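DNA damage response protein Rtt109, putative (PDB 5ZB9) probably transfers the acetyl group of acetyl-CoA to a lysine of histone H3, as a histone acetyltransferase of the Rtt109 family involved in the DNA damage response. Local coordinates at residues E179-T184 with S198-A203. Residues are numbered along the deposited sequence; the frame is centred on the assembly and turned at random.
Sequences EYEPET and SAKSSA
Glu181 pairs with Ser202 in a single bridge, parallel in bonding pattern alone: its N-H reaches Ser201 O (2.8 Å, N-H...O 176°), its O accepts from Ala203 N (3.1 Å), yet the two runs diverge by 79°. Two residues beyond Glu181, a side-chain bond reinforces the same bridge residue: Ser202 OG donates to Glu183 OE2 at 2.8 Å, on the anti side of the carboxylate and 25° out of its plane. Glu183 gets there with CG anti to its carbonyl carbon and the chain extended beyond. Its carboxylate is gripped by three hydrogen bonds, with Asn324 ND2 also at OE2 and Thr204 OG1 at OE1. Water 1 links Glu183 N to Ala203 O. Before the bridge, Tyr180 rests CB on Ala203 CB at 3.6 Å and turns its ring edge to Ser201, whose CB lies 3.5 Å from CD2. Glu181 CG meets CD of poorly ordered Lys200 at 3.5 Å; with OE1 6.5 Å from NZ, no salt bridge forms in the model, where NZ bonds Gln196 O. This structural packing, away from the CoA-binding residues, ties the loop after helix 162-177 to the start of strand 202-208, just past helix 193-198; in antiparallel neighbour 317-324, Ile323 packs on Tyr180 and Ala203, while Asn324 bonds Ser202's backbone.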
loop_
_atom_site.group_PDB
_atom_site.type_symbol
_atom_site.label_atom_id
_atom_site.label_comp_id
_atom_site.label_asym_id
_atom_site.label_seq_id
_atom_site.Cartn_x
_atom_site.Cartn_y
_atom_site.Cartn_z
ATOM N N GLU A 179 2.746 9.411 13.975
ATOM C CA GLU A 179 3.370 10.706 13.740
ATOM C C GLU A 179 2.295 11.778 13.618
ATOM O O GLU A 179 2.596 12.968 13.583
ATOM C CB GLU A 179 4.238 10.676 12.482
ATOM C CG GLU A 179 5.647 10.145 12.729
ATOM C CD GLU A 179 6.389 10.937 13.802
ATOM O OE1 GLU A 179 6.385 10.503 14.979
ATOM O OE2 GLU A 179 6.977 11.996 13.467
ATOM N N TYR A 180 1.039 11.343 13.554
ATOM C CA TYR A 180 -0.096 12.241 13.377
ATOM C C TYR A 180 -0.954 12.305 14.629
ATOM O O TYR A 180 -0.847 11.455 15.517
ATOM C CB TYR A 180 -0.945 11.796 12.190
ATOM C CG TYR A 180 -0.197 11.812 10.877
ATOM C CD1 TYR A 180 0.444 10.675 10.404
ATOM C CD2 TYR A 180 -0.133 12.967 10.111
ATOM C CE1 TYR A 180 1.130 10.692 9.205
ATOM C CE2 TYR A 180 0.550 12.992 8.919
ATOM C CZ TYR A 180 1.181 11.855 8.467
ATOM O OH TYR A 180 1.864 11.887 7.266
ATOM N N GLU A 181 -1.811 13.315 14.697
ATOM C CA GLU A 181 -2.638 13.526 15.879
ATOM C C GLU A 181 -3.787 12.527 15.963
ATOM O O GLU A 181 -4.337 12.118 14.938
ATOM C CB GLU A 181 -3.188 14.954 15.888
ATOM C CG GLU A 181 -2.126 16.001 16.118
ATOM C CD GLU A 181 -1.303 15.719 17.361
ATOM O OE1 GLU A 181 -1.872 15.755 18.475
ATOM O OE2 GLU A 181 -0.088 15.448 17.222
ATOM N N PRO A 182 -4.148 12.125 17.190
ATOM C CA PRO A 182 -5.317 11.264 17.403
ATOM C C PRO A 182 -6.598 11.927 16.926
ATOM O O PRO A 182 -6.662 13.149 16.820
ATOM C CB PRO A 182 -5.343 11.066 18.923
ATOM C CG PRO A 182 -3.943 11.299 19.357
ATOM C CD PRO A 182 -3.404 12.364 18.439
ATOM N N GLU A 183 -7.610 11.122 16.633
ATOM C CA GLU A 183 -8.908 11.646 16.227
ATOM C C GLU A 183 -10.006 11.093 17.136
ATOM O O GLU A 183 -9.804 10.105 17.845
ATOM C CB GLU A 183 -9.185 11.307 14.764
ATOM C CG GLU A 183 -8.078 11.764 13.827
ATOM C CD GLU A 183 -8.364 11.455 12.362
ATOM O OE1 GLU A 183 -8.671 10.281 12.046
ATOM O OE2 GLU A 183 -8.278 12.389 11.528
ATOM N N THR A 184 -11.172 11.726 17.098
ATOM C CA THR A 184 -12.229 11.440 18.054
ATOM C C THR A 184 -13.339 10.563 17.495
ATOM O O THR A 184 -14.008 9.849 18.243
ATOM C CB THR A 184 -12.846 12.736 18.563
ATOM O OG1 THR A 184 -12.954 13.655 17.469
ATOM C CG2 THR A 184 -11.964 13.343 19.640
ATOM N N SER A 198 -8.236 20.110 13.477
ATOM C CA SER A 198 -8.195 20.696 12.137
ATOM C C SER A 198 -6.874 21.413 11.857
ATOM O O SER A 198 -6.348 21.330 10.748
ATOM C CB SER A 198 -9.368 21.661 11.931
ATOM O OG SER A 198 -9.624 21.876 10.551
ATOM N N ALA A 199 -6.335 22.104 12.859
ATOM C CA ALA A 199 -5.094 22.861 12.688
ATOM C C ALA A 199 -3.865 21.953 12.581
ATOM O O ALA A 199 -2.776 22.407 12.222
ATOM C CB ALA A 199 -4.919 23.847 13.835
ATOM N N LYS A 200 -4.046 20.673 12.890
ATOM C CA LYS A 200 -2.947 19.708 12.892
ATOM C C LYS A 200 -3.230 18.514 11.983
ATOM O O LYS A 200 -4.386 18.191 11.710
ATOM C CB LYS A 200 -2.679 19.226 14.321
ATOM C CG LYS A 200 -3.951 18.926 15.107
ATOM C CD LYS A 200 -3.733 19.089 16.606
ATOM C CE LYS A 200 -3.111 20.443 16.939
ATOM N NZ LYS A 200 -3.938 21.586 16.448
ATOM N N SER A 201 -2.168 17.871 11.508
ATOM C CA SER A 201 -2.306 16.664 10.699
ATOM C C SER A 201 -2.679 15.476 11.585
ATOM O O SER A 201 -1.979 15.172 12.563
ATOM C CB SER A 201 -1.015 16.378 9.939
ATOM O OG SER A 201 -1.257 16.324 8.545
ATOM N N SER A 202 -3.784 14.811 11.255
ATOM C CA SER A 202 -4.271 13.715 12.090
ATOM C C SER A 202 -4.535 12.442 11.290
ATOM O O SER A 202 -4.616 12.476 10.059
ATOM C CB SER A 202 -5.539 14.143 12.833
ATOM O OG SER A 202 -6.554 14.523 11.926
ATOM N N ALA A 203 -4.679 11.322 11.998
ATOM C CA ALA A 203 -4.819 10.027 11.337
ATOM C C ALA A 203 -5.396 8.937 12.230
ATOM O O ALA A 203 -5.217 8.944 13.451
ATOM C CB ALA A 203 -3.471 9.574 10.796
HETATM O O HOH W 1 -6.835 8.377 15.820
#